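Local coordinates for flavohemoprotein (Vibrio cholerae O1 biovar El Tor, PDB 4EH1), which probably detoxifies nitric oxide by converting it with oxygen to nitrate, its C-terminal reductase domain, the part described here, carrying FAD and using NAD(P)H, at residues Val31-Pro36 against His61-Arg66; Val111-Pro116 against Asp201-Leu206; Thr135-Asn140 against Ala167-Met172. One frame throughout, in Å; residues are numbered along the deposited sequence.

Interaction 1. Residues Val31-Pro36 against His61-Arg66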
ATOM      1  N   VAL A  31      -7.450  15.273 -16.453  1.00 49.80           N
ATOM      2  CA  VAL A  31      -6.942  14.133 -17.176  1.00 39.87           C
ATOM      3  C   VAL A  31      -8.066  13.706 -18.075  1.00 42.13           C
ATOM      4  O   VAL A  31      -9.217  14.067 -17.829  1.00 45.73           O
ATOM      5  CB  VAL A  31      -6.491  13.021 -16.224  1.00 37.85           C
ATOM      6  CG1 VAL A  31      -5.533  13.598 -15.235  1.00 40.10           C
ATOM      7  CG2 VAL A  31      -7.664  12.391 -15.478  1.00 32.63           C
ATOM      8  N   LEU A  32      -7.755  12.957 -19.122  1.00 36.14           N
ATOM      9  CA  LEU A  32      -8.784  12.562 -20.072  1.00 39.99           C
ATOM     10  C   LEU A  32      -9.877  11.678 -19.432  1.00 40.22           C
ATOM     11  O   LEU A  32      -9.593  10.824 -18.578  1.00 37.94           O
ATOM     12  CB  LEU A  32      -8.145  11.866 -21.289  1.00 36.37           C
ATOM     13  CG  LEU A  32      -7.251  12.759 -22.164  1.00 41.06           C
ATOM     14  CD1 LEU A  32      -6.528  11.936 -23.203  1.00 38.90           C
ATOM     15  CD2 LEU A  32      -8.055  13.858 -22.853  1.00 41.82           C
ATOM     16  N   ASP A  33     -11.121  11.904 -19.846  1.00 38.86           N
ATOM     17  CA  ASP A  33     -12.259  11.059 -19.480  1.00 42.23           C
ATOM     18  C   ASP A  33     -12.053   9.636 -20.047  1.00 36.34           C
ATOM     19  O   ASP A  33     -11.236   9.422 -20.941  1.00 35.04           O
ATOM     20  CB  ASP A  33     -13.543  11.710 -20.043  1.00 53.77           C
ATOM     21  CG  ASP A  33     -14.857  11.050 -19.549  1.00 63.54           C
ATOM     22  OD1 ASP A  33     -14.889  10.382 -18.477  1.00 51.84           O
ATOM     23  OD2 ASP A  33     -15.885  11.242 -20.254  1.00 64.95           O
ATOM     24  N   TYR A  34     -12.776   8.660 -19.526  1.00 30.76           N
ATOM     25  CA  TYR A  34     -12.753   7.335 -20.114  1.00 31.27           C
ATOM     26  C   TYR A  34     -14.026   6.588 -19.758  1.00 35.81           C
ATOM     27  O   TYR A  34     -14.791   7.028 -18.893  1.00 35.40           O
ATOM     28  CB  TYR A  34     -11.533   6.536 -19.609  1.00 26.90           C
ATOM     29  CG  TYR A  34     -11.500   6.343 -18.112  1.00 32.14           C
ATOM     30  CD1 TYR A  34     -12.062   5.209 -17.517  1.00 29.88           C
ATOM     31  CD2 TYR A  34     -10.917   7.305 -17.285  1.00 31.04           C
ATOM     32  CE1 TYR A  34     -12.027   5.035 -16.139  1.00 28.95           C
ATOM     33  CE2 TYR A  34     -10.868   7.141 -15.933  1.00 28.13           C
ATOM     34  CZ  TYR A  34     -11.419   6.001 -15.357  1.00 30.19           C
ATOM     35  OH  TYR A  34     -11.408   5.861 -13.997  1.00 30.02           O
ATOM     36  N   GLN A  35     -14.225   5.447 -20.410  1.00 30.55           N
ATOM     37  CA  GLN A  35     -15.305   4.530 -20.081  1.00 37.70           C
ATOM     38  C   GLN A  35     -14.796   3.409 -19.130  1.00 27.06           C
ATOM     39  O   GLN A  35     -13.691   2.880 -19.323  1.00 29.50           O
ATOM     40  CB  GLN A  35     -15.895   3.953 -21.375  1.00 35.30           C
ATOM     41  CG  GLN A  35     -16.480   5.019 -22.348  1.00 38.59           C
ATOM     42  CD  GLN A  35     -17.481   5.925 -21.675  1.00 46.34           C
ATOM     43  OE1 GLN A  35     -18.551   5.482 -21.264  1.00 50.58           O
ATOM     44  NE2 GLN A  35     -17.129   7.204 -21.529  1.00 46.09           N
ATOM     45  N   PRO A  36     -15.590   3.064 -18.091  1.00 27.91           N
ATOM     46  CA  PRO A  36     -15.145   2.067 -17.100  1.00 25.12           C
ATOM     47  C   PRO A  36     -14.959   0.735 -17.817  1.00 26.82           C
ATOM     48  O   PRO A  36     -15.885   0.264 -18.504  1.00 27.59           O
ATOM     49  CB  PRO A  36     -16.317   1.992 -16.114  1.00 32.65           C
ATOM     50  CG  PRO A  36     -17.511   2.426 -16.899  1.00 27.45           C
ATOM     51  CD  PRO A  36     -16.997   3.458 -17.885  1.00 29.51           C
ATOM     52  N   HIS A  61     -10.900   2.653 -10.871  1.00 28.00           N
ATOM     53  CA  HIS A  61     -11.915   3.509 -10.258  1.00 31.60           C
ATOM     54  C   HIS A  61     -12.742   4.207 -11.353  1.00 28.75           C
ATOM     55  O   HIS A  61     -12.376   4.149 -12.523  1.00 28.53           O
ATOM     56  CB  HIS A  61     -11.266   4.522  -9.293  1.00 27.69           C
ATOM     57  CG  HIS A  61     -12.085   4.771  -8.065  1.00 35.63           C
ATOM     58  ND1 HIS A  61     -13.308   5.414  -8.108  1.00 32.86           N
ATOM     59  CD2 HIS A  61     -11.875   4.434  -6.765  1.00 29.64           C
ATOM     60  CE1 HIS A  61     -13.805   5.480  -6.883  1.00 35.50           C
ATOM     61  NE2 HIS A  61     -12.960   4.885  -6.054  1.00 35.10           N
ATOM     62  N   ALA A  62     -13.850   4.840 -10.968  1.00 25.94           N
ATOM     63  CA  ALA A  62     -14.669   5.666 -11.867  1.00 31.30           C
ATOM     64  C   ALA A  62     -13.919   6.915 -12.380  1.00 35.59           C
ATOM     65  O   ALA A  62     -13.079   7.480 -11.687  1.00 35.64           O
ATOM     66  CB  ALA A  62     -15.950   6.105 -11.153  1.00 29.52           C
ATOM     67  N   SER A  63     -14.239   7.355 -13.589  1.00 32.60           N
ATOM     68  CA  SER A  63     -13.627   8.563 -14.141  1.00 33.94           C
ATOM     69  C   SER A  63     -14.103   9.816 -13.372  1.00 40.22           C
ATOM     70  O   SER A  63     -15.285   9.948 -13.047  1.00 34.25           O
ATOM     71  CB  SER A  63     -13.989   8.674 -15.610  1.00 34.67           C
ATOM     72  OG  SER A  63     -13.299   9.751 -16.207  1.00 43.41           O
ATOM     73  N   ASN A  64     -13.184  10.710 -13.035  1.00 38.41           N
ATOM     74  CA  ASN A  64     -13.569  11.937 -12.327  1.00 40.62           C
ATOM     75  C   ASN A  64     -12.797  13.168 -12.789  1.00 39.67           C
ATOM     76  O   ASN A  64     -12.871  14.213 -12.171  1.00 41.10           O
ATOM     77  CB  ASN A  64     -13.412  11.776 -10.820  1.00 41.71           C
ATOM     78  CG  ASN A  64     -11.961  11.585 -10.390  1.00 48.05           C
ATOM     79  OD1 ASN A  64     -11.001  11.793 -11.159  1.00 44.33           O
ATOM     80  ND2 ASN A  64     -11.794  11.193  -9.141  1.00 51.48           N
ATOM     81  N   GLY A  65     -12.004  13.011 -13.841  1.00 41.32           N
ATOM     82  CA  GLY A  65     -11.310  14.139 -14.434  1.00 43.33           C
ATOM     83  C   GLY A  65     -10.094  14.652 -13.687  1.00 43.07           C
ATOM     84  O   GLY A  65      -9.506  15.641 -14.101  1.00 41.29           O
ATOM     85  N   ARG A  66      -9.685  13.983 -12.614  1.00 41.16           N
ATOM     86  CA  ARG A  66      -8.622  14.537 -11.778  1.00 41.01           C
ATOM     87  C   ARG A  66      -7.475  13.577 -11.572  1.00 36.78           C
ATOM     88  O   ARG A  66      -6.310  13.959 -11.613  1.00 38.25           O
ATOM     89  CB  ARG A  66      -9.185  14.982 -10.419  1.00 45.68           C
ATOM     90  CG  ARG A  66     -10.240  16.073 -10.528  1.00 54.83           C
ATOM     91  CD  ARG A  66      -9.588  17.419 -10.789  1.00 74.39           C
ATOM     92  NE  ARG A  66      -8.820  17.892  -9.635  1.00 84.96           N
ATOM     93  CZ  ARG A  66      -7.866  18.816  -9.699  1.00 88.76           C
ATOM     94  NH1 ARG A  66      -7.552  19.366 -10.868  1.00 88.14           N
ATOM     95  NH2 ARG A  66      -7.223  19.184  -8.594  1.00 91.58           N
TER
HETATM   96  O   HOH W   1     -10.967  10.892 -16.043  1.00 33.55           O
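Tyr34 reaches from one loop of the FAD domain into another and ends at the backbone of His61. Its CB holds CG between the backbone N and the carbonyl carbon (chi1 60°), which swings the ring toward residues 61-66. On one long side of the ring CD2 and CE2 pass under Ser63, whose CB lies over the ring face, 3.7 Å from the centroid, in a CH-pi contact. CE1 and CZ run on toward His61, and OH donates to His61 O at the ring edge, though the 2.5 Å separation is suspiciously short and so doubtful. A tyrosine suits this place because its flat face takes a small serine while its hydroxyl serves a carbonyl. Ser63 OG donates to Asp33 OD1 at 2.8 Å, on the carboxylate's anti lone pair. A water ties Ser63 OG to Leu32 O and Gly65 N, and Val31 N closes the far end on Gly65 O at 3.1 Å. Asn64 OD1 accepts from Arg66 N in an Asx turn around Gly65, whose positive phi glycine adopts easily. Beyond the contact, Tyr34 packs on Pro104 of strand 98-105 and Val31 on Tyr68 of strand 68-73, while Ala62 and Pro36 lean on helix 126-138.

Interaction 2. Residues Val111-Pro116 against Asp201-Leu206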
ATOM      1  N   VAL A 111     -21.538  -0.332 -21.151  1.00 28.61           N
ATOM      2  CA  VAL A 111     -22.461   0.569 -21.851  1.00 29.27           C
ATOM      3  C   VAL A 111     -23.846   0.397 -21.233  1.00 34.03           C
ATOM      4  O   VAL A 111     -24.333  -0.735 -21.091  1.00 34.48           O
ATOM      5  CB  VAL A 111     -22.498   0.284 -23.340  1.00 36.59           C
ATOM      6  CG1 VAL A 111     -23.640   1.069 -24.013  1.00 37.76           C
ATOM      7  CG2 VAL A 111     -21.148   0.616 -23.964  1.00 28.28           C
ATOM      8  N   GLU A 112     -24.450   1.507 -20.814  1.00 34.06           N
ATOM      9  CA  GLU A 112     -25.768   1.462 -20.174  1.00 30.72           C
ATOM     10  C   GLU A 112     -26.834   1.032 -21.177  1.00 31.20           C
ATOM     11  O   GLU A 112     -27.076   1.694 -22.196  1.00 35.36           O
ATOM     12  CB  GLU A 112     -26.143   2.815 -19.543  1.00 32.28           C
ATOM     13  CG  GLU A 112     -27.444   2.748 -18.704  1.00 37.25           C
ATOM     14  CD  GLU A 112     -27.439   1.563 -17.704  1.00 47.40           C
ATOM     15  OE1 GLU A 112     -28.342   0.685 -17.754  1.00 41.75           O
ATOM     16  OE2 GLU A 112     -26.516   1.503 -16.867  1.00 47.04           O
ATOM     17  N   ARG A 113     -27.478  -0.087 -20.884  1.00 33.68           N
ATOM     18  CA  ARG A 113     -28.529  -0.569 -21.771  1.00 39.65           C
ATOM     19  C   ARG A 113     -29.806  -0.905 -21.008  1.00 39.25           C
ATOM     20  O   ARG A 113     -30.723  -1.535 -21.562  1.00 33.74           O
ATOM     21  CB  ARG A 113     -28.037  -1.796 -22.554  1.00 42.98           C
ATOM     22  CG  ARG A 113     -26.889  -1.504 -23.520  1.00 42.57           C
ATOM     23  CD  ARG A 113     -26.661  -2.671 -24.475  1.00 45.64           C
ATOM     24  NE  ARG A 113     -25.430  -2.523 -25.259  1.00 47.37           N
ATOM     25  CZ  ARG A 113     -24.211  -2.770 -24.774  1.00 47.40           C
ATOM     26  NH1 ARG A 113     -24.062  -3.166 -23.509  1.00 46.73           N
ATOM     27  NH2 ARG A 113     -23.142  -2.618 -25.544  1.00 48.15           N
ATOM     28  N   GLU A 114     -29.862  -0.487 -19.741  1.00 30.18           N
ATOM     29  CA  GLU A 114     -31.033  -0.720 -18.899  1.00 30.70           C
ATOM     30  C   GLU A 114     -31.342  -2.194 -18.786  1.00 33.25           C
ATOM     31  O   GLU A 114     -32.497  -2.588 -18.764  1.00 36.33           O
ATOM     32  CB  GLU A 114     -32.256   0.068 -19.421  1.00 32.99           C
ATOM     33  CG  GLU A 114     -32.138   1.557 -19.113  1.00 35.43           C
ATOM     34  CD  GLU A 114     -33.348   2.394 -19.515  1.00 58.01           C
ATOM     35  OE1 GLU A 114     -34.464   1.827 -19.594  1.00 67.88           O
ATOM     36  OE2 GLU A 114     -33.174   3.631 -19.734  1.00 61.24           O
ATOM     37  N   ARG A 115     -30.296  -3.005 -18.752  1.00 33.91           N
ATOM     38  CA  ARG A 115     -30.448  -4.432 -18.504  1.00 35.53           C
ATOM     39  C   ARG A 115     -29.849  -4.728 -17.146  1.00 32.56           C
ATOM     40  O   ARG A 115     -29.026  -3.972 -16.659  1.00 31.99           O
ATOM     41  CB  ARG A 115     -29.678  -5.245 -19.549  1.00 33.39           C
ATOM     42  CG  ARG A 115     -30.179  -5.101 -20.986  1.00 31.88           C
ATOM     43  CD  ARG A 115     -29.118  -5.660 -21.929  1.00 32.10           C
ATOM     44  NE  ARG A 115     -29.536  -5.611 -23.312  1.00 38.77           N
ATOM     45  CZ  ARG A 115     -28.725  -5.739 -24.361  1.00 45.17           C
ATOM     46  NH1 ARG A 115     -27.425  -5.939 -24.186  1.00 47.94           N
ATOM     47  NH2 ARG A 115     -29.221  -5.665 -25.595  1.00 41.85           N
ATOM     48  N   PRO A 116     -30.254  -5.842 -16.538  1.00 27.45           N
ATOM     49  CA  PRO A 116     -29.522  -6.311 -15.360  1.00 29.86           C
ATOM     50  C   PRO A 116     -28.082  -6.625 -15.773  1.00 32.96           C
ATOM     51  O   PRO A 116     -27.814  -6.978 -16.924  1.00 31.84           O
ATOM     52  CB  PRO A 116     -30.268  -7.579 -14.950  1.00 25.07           C
ATOM     53  CG  PRO A 116     -31.565  -7.521 -15.624  1.00 29.19           C
ATOM     54  CD  PRO A 116     -31.414  -6.684 -16.855  1.00 29.21           C
ATOM     55  N   ASP A 201     -32.104 -11.734 -20.005  1.00 39.56           N
ATOM     56  CA  ASP A 201     -32.038 -10.311 -20.273  1.00 40.25           C
ATOM     57  C   ASP A 201     -30.716  -9.652 -19.914  1.00 38.75           C
ATOM     58  O   ASP A 201     -30.450  -8.543 -20.352  1.00 42.74           O
ATOM     59  CB  ASP A 201     -33.168  -9.590 -19.536  1.00 44.80           C
ATOM     60  CG  ASP A 201     -34.534 -10.006 -20.029  1.00 57.31           C
ATOM     61  OD1 ASP A 201     -34.738 -10.055 -21.258  1.00 58.65           O
ATOM     62  OD2 ASP A 201     -35.410 -10.298 -19.187  1.00 69.66           O
ATOM     63  N   GLY A 202     -29.904 -10.302 -19.089  1.00 35.54           N
ATOM     64  CA  GLY A 202     -28.721  -9.641 -18.566  1.00 27.66           C
ATOM     65  C   GLY A 202     -27.595  -9.342 -19.544  1.00 29.26           C
ATOM     66  O   GLY A 202     -27.442 -10.010 -20.566  1.00 29.19           O
ATOM     67  N   ASP A 203     -26.808  -8.313 -19.229  1.00 27.84           N
ATOM     68  CA  ASP A 203     -25.501  -8.121 -19.853  1.00 29.48           C
ATOM     69  C   ASP A 203     -24.430  -8.764 -18.965  1.00 27.81           C
ATOM     70  O   ASP A 203     -24.338  -8.447 -17.779  1.00 27.70           O
ATOM     71  CB  ASP A 203     -25.171  -6.637 -19.999  1.00 32.11           C
ATOM     72  CG  ASP A 203     -25.525  -6.085 -21.372  1.00 41.87           C
ATOM     73  OD1 ASP A 203     -25.612  -6.860 -22.346  1.00 43.71           O
ATOM     74  OD2 ASP A 203     -25.692  -4.854 -21.479  1.00 42.72           O
ATOM     75  N   PHE A 204     -23.602  -9.620 -19.553  1.00 27.75           N
ATOM     76  CA  PHE A 204     -22.547 -10.325 -18.825  1.00 29.17           C
ATOM     77  C   PHE A 204     -21.189  -9.770 -19.228  1.00 32.53           C
ATOM     78  O   PHE A 204     -20.787  -9.886 -20.385  1.00 29.82           O
ATOM     79  CB  PHE A 204     -22.622 -11.844 -19.104  1.00 22.47           C
ATOM     80  CG  PHE A 204     -23.874 -12.481 -18.564  1.00 22.88           C
ATOM     81  CD1 PHE A 204     -25.099 -12.280 -19.196  1.00 26.11           C
ATOM     82  CD2 PHE A 204     -23.834 -13.244 -17.404  1.00 21.95           C
ATOM     83  CE1 PHE A 204     -26.284 -12.835 -18.677  1.00 29.35           C
ATOM     84  CE2 PHE A 204     -24.994 -13.795 -16.864  1.00 28.74           C
ATOM     85  CZ  PHE A 204     -26.229 -13.589 -17.494  1.00 27.55           C
ATOM     86  N   TYR A 205     -20.497  -9.153 -18.274  1.00 25.45           N
ATOM     87  CA  TYR A 205     -19.160  -8.636 -18.516  1.00 31.34           C
ATOM     88  C   TYR A 205     -18.159  -9.534 -17.805  1.00 32.16           C
ATOM     89  O   TYR A 205     -18.325  -9.839 -16.617  1.00 29.34           O
ATOM     90  CB  TYR A 205     -19.032  -7.194 -17.989  1.00 26.12           C
ATOM     91  CG  TYR A 205     -19.820  -6.167 -18.779  1.00 28.88           C
ATOM     92  CD1 TYR A 205     -21.193  -5.966 -18.546  1.00 30.60           C
ATOM     93  CD2 TYR A 205     -19.199  -5.364 -19.719  1.00 27.07           C
ATOM     94  CE1 TYR A 205     -21.925  -4.997 -19.277  1.00 31.60           C
ATOM     95  CE2 TYR A 205     -19.921  -4.393 -20.459  1.00 32.67           C
ATOM     96  CZ  TYR A 205     -21.283  -4.215 -20.224  1.00 36.14           C
ATOM     97  OH  TYR A 205     -21.993  -3.252 -20.941  1.00 46.62           O
ATOM     98  N   LEU A 206     -17.121  -9.939 -18.526  1.00 29.79           N
ATOM     99  CA  LEU A 206     -16.162 -10.943 -18.063  1.00 27.81           C
ATOM    100  C   LEU A 206     -14.722 -10.447 -18.194  1.00 30.79           C
ATOM    101  O   LEU A 206     -14.344  -9.917 -19.237  1.00 34.28           O
ATOM    102  CB  LEU A 206     -16.253 -12.185 -18.955  1.00 34.33           C
ATOM    103  CG  LEU A 206     -17.403 -13.179 -18.803  1.00 41.00           C
ATOM    104  CD1 LEU A 206     -18.780 -12.532 -18.868  1.00 40.24           C
ATOM    105  CD2 LEU A 206     -17.287 -14.210 -19.880  1.00 41.50           C
TER
HETATM  106  O   HOH W   2     -24.847  -3.027 -20.070  1.00 43.50           O
HETATM  107  O   HOH W   3     -20.499  -3.305 -23.645  1.00 47.51           O
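The loop 111-116 meets the start of strand 203-208 at Pro116, whose O accepts a nearly axial hydrogen bond from Asp203 N at 2.8 Å and also receives the CA of Gly202 at 3.3 Å. Proline, which has no N-H to give, still offers its carbonyl, and glycine, lacking a CB, leaves room for the ring of Phe204. Asp203 then becomes the centre of a salt-bridge network in which two arginines share its carboxylate. Arg115, extended from CG to NE, lays its aliphatic part along Asp201 O and forms a salt bridge from NH1 to Asp203 OD1 at 2.7 Å, in the guanidinium plane and from the syn side, though tilted out of the carboxylate plane. Arg113 NH1 makes the second salt bridge, to Asp203 OD2 at 3.1 Å, from above the carboxylate plane; the two planes stand 82° apart. Arg113 CD rests over one face of the Arg115 guanidinium, near its rim. Farther along, Tyr205 OH accepts a straight bond from Val111 N (3.0 Å, 175° at the hydrogen), and a water lies within bonding distance of Tyr205 OH, Val111 O and Asp203 OD2. His231 of strand 230-234 also bonds Asp203 OD1 and stacks on the Tyr205 ring. With two arginines and a histidine around it, the buried Asp203 carboxylate is probably held as the anion, its charge balanced where the interdomain linker enters the parallel sheet of the NAD domain.

Interaction 3. Residues Thr135-Asn140 against Ala167-Met172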
ATOM      1  N   THR A 135     -18.596   3.149 -11.066  1.00 29.47           N
ATOM      2  CA  THR A 135     -19.415   3.952 -11.991  1.00 23.50           C
ATOM      3  C   THR A 135     -20.902   3.666 -11.775  1.00 28.69           C
ATOM      4  O   THR A 135     -21.710   4.580 -11.730  1.00 26.72           O
ATOM      5  CB  THR A 135     -19.072   3.665 -13.480  1.00 22.59           C
ATOM      6  OG1 THR A 135     -17.682   3.881 -13.674  1.00 27.75           O
ATOM      7  CG2 THR A 135     -19.853   4.615 -14.412  1.00 26.93           C
ATOM      8  N   LEU A 136     -21.252   2.388 -11.632  1.00 33.35           N
ATOM      9  CA  LEU A 136     -22.648   2.010 -11.450  1.00 31.30           C
ATOM     10  C   LEU A 136     -23.153   2.485 -10.097  1.00 28.70           C
ATOM     11  O   LEU A 136     -24.325   2.767  -9.960  1.00 27.99           O
ATOM     12  CB  LEU A 136     -22.823   0.492 -11.592  1.00 23.18           C
ATOM     13  CG  LEU A 136     -22.463  -0.059 -12.983  1.00 28.11           C
ATOM     14  CD1 LEU A 136     -22.691  -1.587 -13.050  1.00 34.42           C
ATOM     15  CD2 LEU A 136     -23.238   0.603 -14.102  1.00 27.73           C
ATOM     16  N   ALA A 137     -22.264   2.568  -9.101  1.00 27.16           N
ATOM     17  CA  ALA A 137     -22.655   3.060  -7.777  1.00 29.22           C
ATOM     18  C   ALA A 137     -23.043   4.535  -7.878  1.00 33.98           C
ATOM     19  O   ALA A 137     -24.108   4.958  -7.415  1.00 36.85           O
ATOM     20  CB  ALA A 137     -21.524   2.898  -6.789  1.00 26.70           C
ATOM     21  N   LYS A 138     -22.157   5.295  -8.505  1.00 28.49           N
ATOM     22  CA  LYS A 138     -22.356   6.701  -8.791  1.00 32.37           C
ATOM     23  C   LYS A 138     -23.693   6.951  -9.512  1.00 33.54           C
ATOM     24  O   LYS A 138     -24.393   7.914  -9.214  1.00 33.61           O
ATOM     25  CB  LYS A 138     -21.167   7.199  -9.621  1.00 36.94           C
ATOM     26  CG  LYS A 138     -21.242   8.643 -10.053  1.00 53.08           C
ATOM     27  CD  LYS A 138     -19.973   9.066 -10.793  1.00 66.59           C
ATOM     28  CE  LYS A 138     -18.705   8.854  -9.955  1.00 68.54           C
ATOM     29  NZ  LYS A 138     -17.503   9.528 -10.574  1.00 68.28           N
ATOM     30  N   GLN A 139     -24.044   6.063 -10.438  1.00 34.79           N
ATOM     31  CA  GLN A 139     -25.254   6.189 -11.247  1.00 34.75           C
ATOM     32  C   GLN A 139     -26.479   5.542 -10.627  1.00 31.47           C
ATOM     33  O   GLN A 139     -27.540   5.486 -11.253  1.00 32.32           O
ATOM     34  CB  GLN A 139     -25.004   5.646 -12.663  1.00 33.61           C
ATOM     35  CG  GLN A 139     -24.025   6.530 -13.409  1.00 36.10           C
ATOM     36  CD  GLN A 139     -23.493   5.914 -14.683  1.00 42.35           C
ATOM     37  OE1 GLN A 139     -23.883   4.812 -15.072  1.00 43.51           O
ATOM     38  NE2 GLN A 139     -22.592   6.627 -15.342  1.00 42.67           N
ATOM     39  N   ASN A 140     -26.334   5.061  -9.401  1.00 26.17           N
ATOM     40  CA  ASN A 140     -27.434   4.385  -8.714  1.00 34.78           C
ATOM     41  C   ASN A 140     -28.089   3.259  -9.479  1.00 30.45           C
ATOM     42  O   ASN A 140     -29.302   3.089  -9.434  1.00 30.93           O
ATOM     43  CB  ASN A 140     -28.491   5.420  -8.338  1.00 37.46           C
ATOM     44  CG  ASN A 140     -27.974   6.386  -7.332  1.00 47.71           C
ATOM     45  OD1 ASN A 140     -27.418   5.973  -6.313  1.00 45.28           O
ATOM     46  ND2 ASN A 140     -28.124   7.687  -7.608  1.00 57.09           N
ATOM     47  N   ALA A 167     -22.817  -3.455  -0.007  1.00 27.41           N
ATOM     48  CA  ALA A 167     -23.635  -3.147   1.147  1.00 32.15           C
ATOM     49  C   ALA A 167     -24.318  -1.796   0.998  1.00 32.71           C
ATOM     50  O   ALA A 167     -25.354  -1.582   1.581  1.00 31.59           O
ATOM     51  CB  ALA A 167     -22.806  -3.167   2.444  1.00 37.50           C
ATOM     52  N   GLN A 168     -23.734  -0.894   0.220  1.00 35.31           N
ATOM     53  CA  GLN A 168     -24.319   0.425   0.024  1.00 34.59           C
ATOM     54  C   GLN A 168     -25.374   0.467  -1.067  1.00 35.77           C
ATOM     55  O   GLN A 168     -26.349   1.197  -0.919  1.00 36.08           O
ATOM     56  CB  GLN A 168     -23.252   1.467  -0.285  1.00 39.58           C
ATOM     57  CG  GLN A 168     -22.522   1.932   0.945  1.00 53.66           C
ATOM     58  CD  GLN A 168     -21.301   2.759   0.605  1.00 66.05           C
ATOM     59  OE1 GLN A 168     -21.231   3.377  -0.462  1.00 71.30           O
ATOM     60  NE2 GLN A 168     -20.323   2.767   1.507  1.00 66.29           N
ATOM     61  N   GLN A 169     -25.189  -0.323  -2.131  1.00 29.47           N
ATOM     62  CA  GLN A 169     -26.034  -0.245  -3.344  1.00 29.88           C
ATOM     63  C   GLN A 169     -27.155  -1.283  -3.417  1.00 31.93           C
ATOM     64  O   GLN A 169     -27.928  -1.282  -4.375  1.00 30.71           O
ATOM     65  CB  GLN A 169     -25.175  -0.394  -4.622  1.00 25.44           C
ATOM     66  CG  GLN A 169     -24.103   0.701  -4.805  1.00 27.15           C
ATOM     67  CD  GLN A 169     -24.708   2.103  -4.804  1.00 31.45           C
ATOM     68  OE1 GLN A 169     -25.770   2.338  -5.409  1.00 36.90           O
ATOM     69  NE2 GLN A 169     -24.066   3.028  -4.100  1.00 28.32           N
ATOM     70  N   GLY A 170     -27.218  -2.202  -2.453  1.00 35.95           N
ATOM     71  CA  GLY A 170     -28.188  -3.286  -2.520  1.00 34.54           C
ATOM     72  C   GLY A 170     -27.966  -4.273  -3.672  1.00 33.60           C
ATOM     73  O   GLY A 170     -28.912  -4.775  -4.280  1.00 38.56           O
ATOM     74  N   TRP A 171     -26.707  -4.558  -3.953  1.00 27.64           N
ATOM     75  CA  TRP A 171     -26.331  -5.496  -5.006  1.00 26.94           C
ATOM     76  C   TRP A 171     -26.054  -6.904  -4.471  1.00 34.52           C
ATOM     77  O   TRP A 171     -26.178  -7.143  -3.269  1.00 27.40           O
ATOM     78  CB  TRP A 171     -25.076  -4.994  -5.707  1.00 24.03           C
ATOM     79  CG  TRP A 171     -25.313  -3.724  -6.476  1.00 25.81           C
ATOM     80  CD1 TRP A 171     -26.530  -3.215  -6.904  1.00 26.49           C
ATOM     81  CD2 TRP A 171     -24.310  -2.815  -6.935  1.00 22.41           C
ATOM     82  NE1 TRP A 171     -26.330  -2.025  -7.580  1.00 30.01           N
ATOM     83  CE2 TRP A 171     -24.980  -1.765  -7.627  1.00 30.81           C
ATOM     84  CE3 TRP A 171     -22.912  -2.769  -6.815  1.00 26.76           C
ATOM     85  CZ2 TRP A 171     -24.291  -0.687  -8.189  1.00 29.61           C
ATOM     86  CZ3 TRP A 171     -22.216  -1.695  -7.393  1.00 27.49           C
ATOM     87  CH2 TRP A 171     -22.910  -0.670  -8.068  1.00 31.73           C
ATOM     88  N   MET A 172     -25.697  -7.830  -5.371  1.00 24.16           N
ATOM     89  CA  MET A 172     -25.466  -9.207  -4.970  1.00 32.83           C
ATOM     90  C   MET A 172     -24.036  -9.579  -5.324  1.00 30.31           C
ATOM     91  O   MET A 172     -23.505  -9.140  -6.345  1.00 23.60           O
ATOM     92  CB  MET A 172     -26.419 -10.164  -5.704  1.00 39.67           C
ATOM     93  CG  MET A 172     -27.836  -9.636  -5.971  1.00 41.80           C
ATOM     94  SD  MET A 172     -28.874  -9.472  -4.501  1.00 47.22           S
ATOM     95  CE  MET A 172     -28.720 -11.089  -3.707  1.00 40.95           C
TER
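Apolar packing comes first: the six-membered ring of Trp171 drives its CH2 corner against the last turn of helix 126-138, 3.7 Å from Leu136 CB and 4.0 Å from Ala137 CB. The indole arrives edge on, for CH2 lies 3.5 Å from Ala137 N with that nitrogen near the ring plane. With CG anti to the carbonyl carbon (chi1 -67°), the ring is carried across from the loop to this helix. Alanine is small enough to admit a broad indole so close to the helix backbone; the Leu136 side chain meets it through CB alone, its branch being directed elsewhere, onto Tyr110 and Val144.

Van der Waals contact by a polar side chain makes up the rest. Gln169 CB sits over the centre of one indole face, 3.3 Å above the plane, and a bend at chi2 (-57°) turns the amide onto Ala137, with Gln169 NE2 3.7 Å from Ala137 CB. Asn140 OD1 approaches Gln169 OE1 only to 4.1 Å, with the amide planes 32° apart.

No hydrogen bond joins the two segments. Asn140, with positive phi, is the C-prime residue of a Schellman motif closing helix 126-138, and Gly170, also of positive phi, turns the chain out of helix 159-169. The indole NE1 is satisfied by Lys141 O just beyond that motif. The chemistry is thus one of shape: two helix ends on one side of a Rossmann-like sheet are wedged together by a tryptophan whose single polar atom is bonded to the chain following the first helix.

Overall arrangement
From the N terminus, interaction 1 closes first, bringing the loop after strand 18-25 onto the loop before strand 68-73 within the FAD domain, built on an antiparallel sheet. The chain then leaves that domain through 111-116, where interaction 2 opens; it closes only at 201-206, some 85 residues later. Interaction 3 begins and ends within that span, joining the ends of helices 126-138 and 159-169 beside the parallel sheet. Interactions 1 and 2 are thus in series, and none cross. Interaction 1 touches interaction 3 where Pro36 and Ala62 pack on Thr135, and Ala62 on Lys138, linking the two domains; the centres of interactions 2 and 3 lie about 14 Å apart without touching.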